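Local atomic coordinates of ferrous iron uptake transporter protein B (Streptococcus thermophilus, PDB entry 3TAH), a protein that binds GTP through the G domain of its cytosolic G-protein and helical part, described here, and as a whole membrane protein probably drives uptake of ferrous iron. Residues 106-114 against 154-163; 171-179 against 244-252. The protein carries 1 engineered substitution. All blocks are in the same frame, centred on the assembly; numbering follows the deposited sequence. Where two conformers were deposited one is given.

In the fold
Both halves of contact 1 come earlier in the chain than either half of contact 2, and the short link from helix 151-159 to helix 176-189 joins them. Their centres lie 23 Å apart and their nearest atoms about 8 Å apart, without touching. Contact 1 (106-114 with 154-163) belongs to the G domain, where helix 151-159 packs against strand 110-115 of the seven-stranded mixed sheet. Contact 2 (171-179 with 244-252) joins the loop and first turn of helix 176-189 to helix 241-259, in the helical region. Helix 93-105 is shared: it covers the side of strand 110-115 facing away from helix 151-159, and E105 near its end meets both Y174 and R249. The nucleotide-binding and helical domains therefore meet across this helix.

Contact 1: 106-114 against 154-163; sequences TGIPVTIAL and VVKKAAHTTT
T111 pushes its side chain against helix 151-159, its methyl CG2 lying 3.8 Å from CG2 of V154 and equally close to CG of K157. This is strand-to-helix packing in the P-loop GTPase fold: strand 110-114 and helix 154-159 run antiparallel, at 173°, with axes 8.3 Å apart. A158 suits the centre because a lone methyl lets the backbones approach; T111 OG1 lies over A158 CA, at 3.5 Å, and toward T161. With the threonine's chi1 at -67°, OG1 sits beside the backbone N and opposite the carbonyl carbon, which leaves CG2 trans to the N and directed at V154 and K157. Toward the nucleotide end, V154 slides past T111, and its CG2 also meets A113, 3.9 Å from CB. The small A113 leaves room for that branched side chain. K157 lends only the base of its chain, which bends so that its amine leads away from the strand.

Beyond the helix the packing passes to P109: CB meets O of T161, CG meets O of T162, and CD touches CG2 of T163. Proline suits this place because its ring carbons form an apolar ridge along 161-163, where no direct hydrogen bond crosses and a missing N-H costs nothing. V110 and I112 point the other way, onto helix 93-105. The T161 hydroxyl is satisfied within its own segment, by K157 O. A single water lies within hydrogen-bonding reach of P109 O, T161 O and T111 OG1, 2.8 Å from the last.

Contact 2: 171-179 against 244-252; sequences FPIYDDRLE and IVINERYAF
I244 and V245 begin the face that helix 241-259 turns to the start of helix 176-189 in the FeoB helical domain, where both loosely flank the methyls of L178. One turn on, E248 supplies the central contact. Its chain, bent at chi2 (-57°), lays CG 3.7 Å from L178 CD2 and carries OE1 to D175 N, which donates over 2.9 Å from above the carboxylate plane. A glutamate suits this place, since its methylenes pack on leucine while its carboxylate takes a backbone N-H. D175 N-caps helix 176-189, a place that suits aspartate: OD1 takes the capping bond from R177 N and the salt bridge from R177 NE on opposite faces.

R249, extended from CG to NE, reaches helix 93-105 with its guanidinium plane 83° from the Y174 ring. The two polar ends are not bonded to each other; both reach the E105 carboxylate, arginine by a salt bridge and the tyrosine hydroxyl by a hydrogen bond, and R249 also bonds T101. F252 closes the series, its CB at the edge of the Y174 ring and its own flat ring receiving the compact proline in a CH-pi contact, P172 CB standing 3.6 Å from the F252 ring centroid and 9° off the normal.

Contact 1: 106-114 against 154-163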
ATOM      1  N   THR A 106       1.730  -3.127   4.985  1.00 14.13           N
ATOM      2  CA  THR A 106       2.592  -4.266   4.632  1.00 13.65           C
ATOM      3  C   THR A 106       3.961  -4.215   5.326  1.00 14.35           C
ATOM      4  O   THR A 106       4.655  -5.239   5.447  1.00 14.06           O
ATOM      5  CB  THR A 106       2.842  -4.367   3.104  1.00 13.78           C
ATOM      6  OG1 THR A 106       3.667  -3.274   2.681  1.00 15.66           O
ATOM      7  CG2 THR A 106       1.525  -4.418   2.303  1.00 12.91           C
ATOM      8  N   GLY A 107       4.363  -3.022   5.765  1.00 14.33           N
ATOM      9  CA  GLY A 107       5.651  -2.816   6.384  1.00 14.80           C
ATOM     10  C   GLY A 107       6.813  -2.595   5.431  1.00 15.55           C
ATOM     11  O   GLY A 107       7.937  -2.453   5.900  1.00 17.92           O
ATOM     12  N   ILE A 108       6.567  -2.575   4.119  0.50 16.11           N
ATOM     13  CA  ILE A 108       7.594  -2.196   3.150  0.50 16.41           C
ATOM     14  C   ILE A 108       7.429  -0.696   2.927  0.50 15.68           C
ATOM     15  O   ILE A 108       6.367  -0.274   2.463  0.50 15.23           O
ATOM     16  CB  ILE A 108       7.427  -2.898   1.822  0.50 16.69           C
ATOM     17  CG1 ILE A 108       7.496  -4.410   2.009  0.50 17.94           C
ATOM     18  CG2 ILE A 108       8.509  -2.435   0.859  0.50 16.52           C
ATOM     19  CD1 ILE A 108       7.314  -5.155   0.732  0.50 17.15           C
ATOM     20  N   PRO A 109       8.452   0.113   3.261  1.00 14.95           N
ATOM     21  CA  PRO A 109       8.289   1.583   3.207  1.00 15.40           C
ATOM     22  C   PRO A 109       7.756   2.103   1.884  1.00 14.00           C
ATOM     23  O   PRO A 109       8.247   1.702   0.821  1.00 15.06           O
ATOM     24  CB  PRO A 109       9.704   2.099   3.465  1.00 15.08           C
ATOM     25  CG  PRO A 109      10.238   1.075   4.370  1.00 15.80           C
ATOM     26  CD  PRO A 109       9.791  -0.224   3.788  1.00 16.52           C
ATOM     27  N   VAL A 110       6.753   2.967   1.984  1.00 13.57           N
ATOM     28  CA  VAL A 110       6.062   3.542   0.838  1.00 14.05           C
ATOM     29  C   VAL A 110       6.598   4.934   0.518  1.00 13.75           C
ATOM     30  O   VAL A 110       6.850   5.718   1.435  1.00 13.30           O
ATOM     31  CB  VAL A 110       4.536   3.609   1.124  1.00 13.34           C
ATOM     32  CG1 VAL A 110       3.807   4.452   0.098  1.00 13.06           C
ATOM     33  CG2 VAL A 110       3.972   2.182   1.203  1.00 15.14           C
ATOM     34  N   THR A 111       6.786   5.210  -0.781  1.00 12.59           N
ATOM     35  CA  THR A 111       7.079   6.537  -1.320  1.00 12.78           C
ATOM     36  C   THR A 111       5.965   6.802  -2.353  1.00 14.31           C
ATOM     37  O   THR A 111       5.660   5.926  -3.162  1.00 14.08           O
ATOM     38  CB  THR A 111       8.454   6.589  -1.995  1.00 13.88           C
ATOM     39  OG1 THR A 111       9.483   6.416  -1.009  1.00 15.26           O
ATOM     40  CG2 THR A 111       8.655   7.920  -2.731  1.00 14.83           C
ATOM     41  N   ILE A 112       5.357   7.986  -2.332  1.00 13.68           N
ATOM     42  CA  ILE A 112       4.231   8.285  -3.230  1.00 12.76           C
ATOM     43  C   ILE A 112       4.668   9.169  -4.392  1.00 12.85           C
ATOM     44  O   ILE A 112       5.294  10.197  -4.150  1.00 14.51           O
ATOM     45  CB  ILE A 112       3.062   8.973  -2.487  1.00 13.12           C
ATOM     46  CG1 ILE A 112       2.371   8.005  -1.515  1.00 14.73           C
ATOM     47  CG2 ILE A 112       2.038   9.533  -3.483  1.00 10.85           C
ATOM     48  CD1 ILE A 112       1.272   8.686  -0.634  1.00 15.67           C
ATOM     49  N   ALA A 113       4.349   8.758  -5.629  1.00 13.48           N
ATOM     50  CA  ALA A 113       4.429   9.627  -6.806  1.00 13.11           C
ATOM     51  C   ALA A 113       3.016  10.185  -6.913  1.00 14.39           C
ATOM     52  O   ALA A 113       2.087   9.474  -7.278  1.00 14.11           O
ATOM     53  CB  ALA A 113       4.822   8.862  -8.084  1.00 14.36           C
ATOM     54  N   LEU A 114       2.872  11.463  -6.579  1.00 12.95           N
ATOM     55  CA  LEU A 114       1.595  12.143  -6.589  1.00 13.17           C
ATOM     56  C   LEU A 114       1.472  12.640  -8.019  1.00 14.36           C
ATOM     57  O   LEU A 114       1.898  13.763  -8.329  1.00 13.62           O
ATOM     58  CB  LEU A 114       1.573  13.272  -5.550  1.00 13.17           C
ATOM     59  CG  LEU A 114       0.280  14.099  -5.464  1.00 12.93           C
ATOM     60  CD1 LEU A 114      -0.866  13.216  -4.995  1.00 14.28           C
ATOM     61  CD2 LEU A 114       0.409  15.312  -4.552  1.00 14.82           C
ATOM     62  N   VAL A 154      11.293  11.154  -7.664  1.00 15.75           N
ATOM     63  CA  VAL A 154      10.522  10.156  -6.901  1.00 14.10           C
ATOM     64  C   VAL A 154      11.273   8.819  -6.888  1.00 15.58           C
ATOM     65  O   VAL A 154      11.312   8.146  -5.840  1.00 14.24           O
ATOM     66  CB  VAL A 154       9.039  10.019  -7.368  1.00 14.47           C
ATOM     67  CG1 VAL A 154       8.898   9.216  -8.678  1.00 14.12           C
ATOM     68  CG2 VAL A 154       8.180   9.401  -6.245  1.00 15.37           C
ATOM     69  N   VAL A 155      11.885   8.444  -8.014  1.00 16.39           N
ATOM     70  CA  VAL A 155      12.659   7.195  -8.069  1.00 17.15           C
ATOM     71  C   VAL A 155      13.825   7.240  -7.069  1.00 18.75           C
ATOM     72  O   VAL A 155      14.066   6.255  -6.349  1.00 18.29           O
ATOM     73  CB  VAL A 155      13.128   6.855  -9.513  1.00 18.32           C
ATOM     74  CG1 VAL A 155      14.166   5.710  -9.517  1.00 19.99           C
ATOM     75  CG2 VAL A 155      11.936   6.484 -10.376  1.00 16.31           C
ATOM     76  N   LYS A 156      14.526   8.374  -6.995  1.00 19.41           N
ATOM     77  CA  LYS A 156      15.615   8.560  -6.024  1.00 20.70           C
ATOM     78  C   LYS A 156      15.161   8.425  -4.568  1.00 20.00           C
ATOM     79  O   LYS A 156      15.828   7.782  -3.733  1.00 19.16           O
ATOM     80  CB  LYS A 156      16.274   9.936  -6.211  1.00 21.96           C
ATOM     81  CG  LYS A 156      17.527  10.163  -5.341  1.00 27.36           C
ATOM     82  CD  LYS A 156      18.217  11.484  -5.672  1.00 29.27           C
ATOM     83  CE  LYS A 156      19.411  11.729  -4.758  1.00 32.33           C
ATOM     84  NZ  LYS A 156      20.021  13.070  -5.009  1.00 34.88           N
ATOM     85  N   LYS A 157      14.030   9.050  -4.265  1.00 18.69           N
ATOM     86  CA  LYS A 157      13.446   8.987  -2.937  1.00 18.01           C
ATOM     87  C   LYS A 157      13.079   7.555  -2.573  1.00 16.90           C
ATOM     88  O   LYS A 157      13.455   7.070  -1.490  1.00 15.11           O
ATOM     89  CB  LYS A 157      12.223   9.901  -2.858  1.00 20.02           C
ATOM     90  CG  LYS A 157      11.545  10.021  -1.498  1.00 21.71           C
ATOM     91  CD  LYS A 157      12.490  10.436  -0.378  1.00 26.40           C
ATOM     92  CE  LYS A 157      13.050  11.830  -0.599  1.00 27.06           C
ATOM     93  NZ  LYS A 157      13.782  12.297   0.617  1.00 28.80           N
ATOM     94  N   ALA A 158      12.369   6.876  -3.478  1.00 17.18           N
ATOM     95  CA  ALA A 158      11.977   5.486  -3.262  1.00 17.05           C
ATOM     96  C   ALA A 158      13.210   4.622  -3.043  1.00 18.75           C
ATOM     97  O   ALA A 158      13.228   3.790  -2.126  1.00 18.18           O
ATOM     98  CB  ALA A 158      11.134   4.949  -4.429  1.00 18.37           C
ATOM     99  N   ALA A 159      14.243   4.833  -3.864  1.00 17.09           N
ATOM    100  CA  ALA A 159      15.495   4.067  -3.743  1.00 17.92           C
ATOM    101  C   ALA A 159      16.200   4.217  -2.391  1.00 18.96           C
ATOM    102  O   ALA A 159      16.911   3.285  -1.987  1.00 17.59           O
ATOM    103  CB  ALA A 159      16.462   4.397  -4.895  1.00 16.41           C
ATOM    104  N   HIS A 160      15.993   5.351  -1.704  1.00 20.38           N
ATOM    105  CA  HIS A 160      16.587   5.631  -0.384  1.00 23.03           C
ATOM    106  C   HIS A 160      15.611   5.509   0.787  1.00 21.12           C
ATOM    107  O   HIS A 160      15.933   5.914   1.901  1.00 21.58           O
ATOM    108  CB  HIS A 160      17.237   7.022  -0.393  1.00 25.29           C
ATOM    109  CG  HIS A 160      18.459   7.080  -1.251  1.00 30.22           C
ATOM    110  ND1 HIS A 160      18.418   7.444  -2.579  1.00 33.00           N
ATOM    111  CD2 HIS A 160      19.755   6.788  -0.980  1.00 32.38           C
ATOM    112  CE1 HIS A 160      19.636   7.389  -3.089  1.00 34.71           C
ATOM    113  NE2 HIS A 160      20.466   6.989  -2.141  1.00 35.53           N
ATOM    114  N   THR A 161      14.437   4.938   0.521  1.00 19.13           N
ATOM    115  CA  THR A 161      13.375   4.720   1.496  1.00 18.06           C
ATOM    116  C   THR A 161      13.006   3.232   1.440  1.00 17.52           C
ATOM    117  O   THR A 161      12.017   2.828   0.810  1.00 16.52           O
ATOM    118  CB  THR A 161      12.163   5.613   1.193  1.00 17.12           C
ATOM    119  OG1 THR A 161      12.586   6.975   1.062  1.00 16.13           O
ATOM    120  CG2 THR A 161      11.108   5.501   2.312  1.00 17.04           C
ATOM    121  N   THR A 162      13.823   2.420   2.103  1.00 16.91           N
ATOM    122  CA  THR A 162      13.731   0.970   2.001  1.00 16.98           C
ATOM    123  C   THR A 162      13.609   0.258   3.342  1.00 16.45           C
ATOM    124  O   THR A 162      13.745   0.870   4.402  1.00 17.25           O
ATOM    125  CB  THR A 162      14.972   0.398   1.277  1.00 16.80           C
ATOM    126  OG1 THR A 162      16.103   0.472   2.160  1.00 17.85           O
ATOM    127  CG2 THR A 162      15.251   1.149  -0.032  1.00 18.66           C
ATOM    128  N   THR A 163      13.349  -1.049   3.271  1.00 17.86           N
ATOM    129  CA  THR A 163      13.303  -1.911   4.453  1.00 19.30           C
ATOM    130  C   THR A 163      14.652  -1.875   5.216  1.00 21.37           C
ATOM    131  O   THR A 163      14.690  -2.131   6.420  1.00 22.53           O
ATOM    132  CB  THR A 163      12.938  -3.367   4.078  1.00 19.86           C
ATOM    133  OG1 THR A 163      13.889  -3.868   3.131  1.00 21.85           O
ATOM    134  CG2 THR A 163      11.532  -3.457   3.467  1.00 18.98           C
TER
HETATM  135  O   HOH W   1       9.772   3.666  -0.521  1.00 16.48           O

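Contact 2: 171-179 against 244-252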
ATOM      1  N   PHE A 171       2.459   3.834  10.858  1.00 19.17           N
ATOM      2  CA  PHE A 171       1.241   3.310  10.238  1.00 18.75           C
ATOM      3  C   PHE A 171       0.040   4.216  10.519  1.00 18.07           C
ATOM      4  O   PHE A 171       0.003   4.871  11.570  1.00 15.45           O
ATOM      5  CB  PHE A 171       0.949   1.891  10.740  1.00 21.74           C
ATOM      6  CG  PHE A 171       0.872   1.773  12.244  1.00 25.57           C
ATOM      7  CD1 PHE A 171      -0.284   2.133  12.934  1.00 27.41           C
ATOM      8  CD2 PHE A 171       1.966   1.295  12.973  1.00 27.80           C
ATOM      9  CE1 PHE A 171      -0.355   2.022  14.317  1.00 28.03           C
ATOM     10  CE2 PHE A 171       1.900   1.185  14.361  1.00 29.37           C
ATOM     11  CZ  PHE A 171       0.743   1.549  15.032  1.00 28.61           C
ATOM     12  N   PRO A 172      -0.942   4.256   9.598  1.00 16.59           N
ATOM     13  CA  PRO A 172      -2.187   4.988   9.884  1.00 16.54           C
ATOM     14  C   PRO A 172      -2.816   4.535  11.201  1.00 16.02           C
ATOM     15  O   PRO A 172      -3.058   3.351  11.395  1.00 16.26           O
ATOM     16  CB  PRO A 172      -3.102   4.616   8.706  1.00 16.24           C
ATOM     17  CG  PRO A 172      -2.151   4.343   7.594  1.00 16.50           C
ATOM     18  CD  PRO A 172      -0.945   3.707   8.229  1.00 16.04           C
ATOM     19  N   ILE A 173      -3.052   5.480  12.104  1.00 16.56           N
ATOM     20  CA  ILE A 173      -3.643   5.177  13.402  1.00 16.69           C
ATOM     21  C   ILE A 173      -5.140   5.412  13.278  1.00 15.15           C
ATOM     22  O   ILE A 173      -5.568   6.502  12.888  1.00 14.18           O
ATOM     23  CB  ILE A 173      -3.028   6.046  14.535  1.00 18.81           C
ATOM     24  CG1 ILE A 173      -1.542   5.746  14.695  1.00 20.32           C
ATOM     25  CG2 ILE A 173      -3.757   5.809  15.874  1.00 18.82           C
ATOM     26  CD1 ILE A 173      -0.819   6.711  15.648  1.00 22.21           C
ATOM     27  N   TYR A 174      -5.929   4.387  13.593  1.00 13.67           N
ATOM     28  CA  TYR A 174      -7.386   4.432  13.491  1.00 13.90           C
ATOM     29  C   TYR A 174      -8.017   4.705  14.858  1.00 14.50           C
ATOM     30  O   TYR A 174      -7.304   4.949  15.835  1.00 15.18           O
ATOM     31  CB  TYR A 174      -7.902   3.113  12.903  1.00 13.50           C
ATOM     32  CG  TYR A 174      -7.281   2.805  11.567  1.00 10.67           C
ATOM     33  CD1 TYR A 174      -7.340   3.742  10.521  1.00 13.81           C
ATOM     34  CD2 TYR A 174      -6.638   1.612  11.329  1.00 13.14           C
ATOM     35  CE1 TYR A 174      -6.764   3.484   9.275  1.00 13.57           C
ATOM     36  CE2 TYR A 174      -6.050   1.346  10.086  1.00 12.32           C
ATOM     37  CZ  TYR A 174      -6.127   2.286   9.063  1.00 13.53           C
ATOM     38  OH  TYR A 174      -5.566   2.046   7.835  1.00 14.81           O
ATOM     39  N   ASP A 175      -9.345   4.672  14.924  1.00 14.31           N
ATOM     40  CA  ASP A 175     -10.061   4.896  16.180  1.00 16.31           C
ATOM     41  C   ASP A 175      -9.521   4.018  17.305  1.00 15.82           C
ATOM     42  O   ASP A 175      -9.170   2.849  17.070  1.00 14.82           O
ATOM     43  CB  ASP A 175     -11.552   4.597  16.030  1.00 17.62           C
ATOM     44  CG  ASP A 175     -12.321   4.969  17.282  1.00 21.76           C
ATOM     45  OD1 ASP A 175     -12.681   4.067  18.059  1.00 24.50           O
ATOM     46  OD2 ASP A 175     -12.494   6.180  17.503  1.00 27.98           O
ATOM     47  N   ASP A 176      -9.447   4.570  18.519  1.00 15.81           N
ATOM     48  CA  ASP A 176      -9.036   3.777  19.705  1.00 17.28           C
ATOM     49  C   ASP A 176      -9.674   2.402  19.828  1.00 16.61           C
ATOM     50  O   ASP A 176      -9.013   1.454  20.278  1.00 17.37           O
ATOM     51  CB  ASP A 176      -9.340   4.525  21.012  1.00 19.16           C
ATOM     52  CG  ASP A 176      -8.408   5.684  21.257  1.00 21.56           C
ATOM     53  OD1 ASP A 176      -7.343   5.764  20.611  1.00 22.34           O
ATOM     54  OD2 ASP A 176      -8.743   6.519  22.117  1.00 22.68           O
ATOM     55  N   ARG A 177     -10.942   2.290  19.451  1.00 15.93           N
ATOM     56  CA  ARG A 177     -11.666   1.010  19.559  1.00 17.36           C
ATOM     57  C   ARG A 177     -11.172  -0.019  18.548  1.00 16.57           C
ATOM     58  O   ARG A 177     -11.128  -1.213  18.856  1.00 17.55           O
ATOM     59  CB  ARG A 177     -13.164   1.196  19.382  1.00 20.09           C
ATOM     60  CG  ARG A 177     -13.863   1.970  20.496  1.00 22.75           C
ATOM     61  CD  ARG A 177     -15.258   2.353  20.035  1.00 24.74           C
ATOM     62  NE  ARG A 177     -15.220   3.359  18.977  1.00 24.90           N
ATOM     63  CZ  ARG A 177     -16.273   3.781  18.280  1.00 27.82           C
ATOM     64  NH1 ARG A 177     -17.496   3.312  18.524  1.00 29.51           N
ATOM     65  NH2 ARG A 177     -16.109   4.699  17.339  1.00 27.56           N
ATOM     66  N   LEU A 178     -10.804   0.435  17.352  1.00 14.17           N
ATOM     67  CA  LEU A 178     -10.216  -0.485  16.382  1.00 13.93           C
ATOM     68  C   LEU A 178      -8.785  -0.824  16.768  1.00 13.64           C
ATOM     69  O   LEU A 178      -8.381  -1.970  16.632  1.00 13.98           O
ATOM     70  CB  LEU A 178     -10.282   0.054  14.945  1.00 13.23           C
ATOM     71  CG  LEU A 178      -9.706  -0.884  13.873  1.00 11.42           C
ATOM     72  CD1 LEU A 178     -10.334  -2.291  13.947  1.00 13.73           C
ATOM     73  CD2 LEU A 178      -9.904  -0.286  12.492  1.00 12.14           C
ATOM     74  N   GLU A 179      -8.023   0.167  17.237  1.00 14.21           N
ATOM     75  CA  GLU A 179      -6.643  -0.064  17.712  1.00 14.55           C
ATOM     76  C   GLU A 179      -6.575  -1.081  18.856  1.00 16.03           C
ATOM     77  O   GLU A 179      -5.656  -1.903  18.894  1.00 14.50           O
ATOM     78  CB  GLU A 179      -5.961   1.248  18.104  1.00 15.38           C
ATOM     79  CG  GLU A 179      -5.711   2.199  16.923  1.00 14.82           C
ATOM     80  CD  GLU A 179      -4.790   1.619  15.883  1.00 16.74           C
ATOM     81  OE1 GLU A 179      -3.905   0.808  16.239  1.00 16.20           O
ATOM     82  OE2 GLU A 179      -4.947   1.960  14.690  1.00 14.32           O
ATOM     83  N   ILE A 244     -16.307  -1.604   9.448  1.00 15.16           N
ATOM     84  CA  ILE A 244     -15.563  -0.839  10.441  1.00 14.26           C
ATOM     85  C   ILE A 244     -14.219  -0.432   9.855  1.00 14.18           C
ATOM     86  O   ILE A 244     -13.844   0.747   9.904  1.00 12.57           O
ATOM     87  CB  ILE A 244     -15.357  -1.646  11.767  1.00 15.15           C
ATOM     88  CG1 ILE A 244     -16.669  -1.839  12.539  1.00 14.76           C
ATOM     89  CG2 ILE A 244     -14.333  -0.943  12.672  1.00 13.69           C
ATOM     90  CD1 ILE A 244     -16.585  -2.908  13.654  1.00 13.87           C
ATOM     91  N   VAL A 245     -13.506  -1.394   9.278  1.00 12.61           N
ATOM     92  CA  VAL A 245     -12.169  -1.112   8.716  1.00 14.66           C
ATOM     93  C   VAL A 245     -12.257  -0.152   7.526  1.00 13.99           C
ATOM     94  O   VAL A 245     -11.481   0.795   7.437  1.00 14.16           O
ATOM     95  CB  VAL A 245     -11.423  -2.415   8.343  1.00 14.72           C
ATOM     96  CG1 VAL A 245     -10.072  -2.107   7.717  1.00 15.55           C
ATOM     97  CG2 VAL A 245     -11.238  -3.275   9.576  1.00 12.12           C
ATOM     98  N   ILE A 246     -13.214  -0.389   6.635  1.00 14.30           N
ATOM     99  CA  ILE A 246     -13.471   0.511   5.510  1.00 13.96           C
ATOM    100  C   ILE A 246     -13.712   1.936   5.983  1.00 13.92           C
ATOM    101  O   ILE A 246     -13.091   2.876   5.481  1.00 12.46           O
ATOM    102  CB  ILE A 246     -14.699   0.056   4.675  1.00 14.28           C
ATOM    103  CG1 ILE A 246     -14.402  -1.224   3.890  1.00 14.26           C
ATOM    104  CG2 ILE A 246     -15.107   1.146   3.717  1.00 14.54           C
ATOM    105  CD1 ILE A 246     -15.651  -1.792   3.172  1.00 15.91           C
ATOM    106  N   ASN A 247     -14.599   2.087   6.969  1.00 13.50           N
ATOM    107  CA  ASN A 247     -14.934   3.410   7.494  1.00 15.30           C
ATOM    108  C   ASN A 247     -13.727   4.076   8.134  1.00 14.13           C
ATOM    109  O   ASN A 247     -13.514   5.274   7.948  1.00 13.73           O
ATOM    110  CB  ASN A 247     -16.104   3.321   8.498  1.00 17.67           C
ATOM    111  CG  ASN A 247     -17.410   2.899   7.848  1.00 21.72           C
ATOM    112  OD1 ASN A 247     -17.580   3.028   6.637  1.00 24.29           O
ATOM    113  ND2 ASN A 247     -18.351   2.395   8.659  1.00 22.71           N
ATOM    114  N   GLU A 248     -12.933   3.297   8.890  1.00 14.18           N
ATOM    115  CA  GLU A 248     -11.721   3.834   9.530  1.00 14.56           C
ATOM    116  C   GLU A 248     -10.675   4.272   8.509  1.00 12.06           C
ATOM    117  O   GLU A 248     -10.049   5.315   8.708  1.00 12.78           O
ATOM    118  CB  GLU A 248     -11.113   2.854  10.554  1.00 14.60           C
ATOM    119  CG  GLU A 248     -11.943   2.692  11.823  1.00 15.20           C
ATOM    120  CD  GLU A 248     -12.195   3.997  12.560  1.00 15.28           C
ATOM    121  OE1 GLU A 248     -11.270   4.804  12.729  1.00 14.96           O
ATOM    122  OE2 GLU A 248     -13.341   4.210  12.980  1.00 16.97           O
ATOM    123  N   ARG A 249     -10.476   3.505   7.432  1.00 14.02           N
ATOM    124  CA  ARG A 249      -9.555   3.922   6.365  1.00 13.27           C
ATOM    125  C   ARG A 249      -9.960   5.277   5.775  1.00 13.52           C
ATOM    126  O   ARG A 249      -9.162   6.197   5.706  1.00 14.69           O
ATOM    127  CB  ARG A 249      -9.442   2.873   5.245  1.00 12.38           C
ATOM    128  CG  ARG A 249      -8.819   1.561   5.643  1.00 13.26           C
ATOM    129  CD  ARG A 249      -8.595   0.622   4.442  1.00 13.65           C
ATOM    130  NE  ARG A 249      -8.156  -0.694   4.911  1.00 12.01           N
ATOM    131  CZ  ARG A 249      -6.940  -0.953   5.386  1.00 16.19           C
ATOM    132  NH1 ARG A 249      -6.006  -0.004   5.435  1.00 15.92           N
ATOM    133  NH2 ARG A 249      -6.648  -2.181   5.810  1.00 16.39           N
ATOM    134  N   TYR A 250     -11.213   5.401   5.356  1.00 15.28           N
ATOM    135  CA  TYR A 250     -11.703   6.669   4.807  1.00 15.60           C
ATOM    136  C   TYR A 250     -11.690   7.817   5.807  1.00 14.89           C
ATOM    137  O   TYR A 250     -11.380   8.938   5.422  1.00 14.89           O
ATOM    138  CB  TYR A 250     -13.092   6.514   4.157  1.00 15.63           C
ATOM    139  CG  TYR A 250     -13.033   5.810   2.823  1.00 18.12           C
ATOM    140  CD1 TYR A 250     -12.335   6.362   1.754  1.00 18.82           C
ATOM    141  CD2 TYR A 250     -13.682   4.590   2.617  1.00 17.02           C
ATOM    142  CE1 TYR A 250     -12.267   5.708   0.522  1.00 19.27           C
ATOM    143  CE2 TYR A 250     -13.619   3.941   1.391  1.00 18.21           C
ATOM    144  CZ  TYR A 250     -12.910   4.501   0.347  1.00 19.09           C
ATOM    145  OH  TYR A 250     -12.849   3.864  -0.877  1.00 21.50           O
ATOM    146  N   ALA A 251     -11.983   7.555   7.080  1.00 15.97           N
ATOM    147  CA  ALA A 251     -11.908   8.620   8.096  1.00 16.18           C
ATOM    148  C   ALA A 251     -10.474   9.163   8.223  1.00 15.43           C
ATOM    149  O   ALA A 251     -10.258  10.388   8.234  1.00 14.40           O
ATOM    150  CB  ALA A 251     -12.472   8.143   9.433  1.00 15.30           C
ATOM    151  N   PHE A 252      -9.501   8.252   8.300  1.00 14.80           N
ATOM    152  CA  PHE A 252      -8.093   8.619   8.349  1.00 14.52           C
ATOM    153  C   PHE A 252      -7.700   9.465   7.140  1.00 13.00           C
ATOM    154  O   PHE A 252      -7.079  10.527   7.276  1.00 15.07           O
ATOM    155  CB  PHE A 252      -7.220   7.364   8.407  1.00 13.33           C
ATOM    156  CG  PHE A 252      -5.763   7.648   8.211  1.00 13.58           C
ATOM    157  CD1 PHE A 252      -4.972   8.086   9.274  1.00 15.11           C
ATOM    158  CD2 PHE A 252      -5.170   7.468   6.964  1.00 13.66           C
ATOM    159  CE1 PHE A 252      -3.622   8.355   9.086  1.00 14.74           C
ATOM    160  CE2 PHE A 252      -3.825   7.732   6.776  1.00 15.60           C
ATOM    161  CZ  PHE A 252      -3.051   8.173   7.836  1.00 16.83           C
TER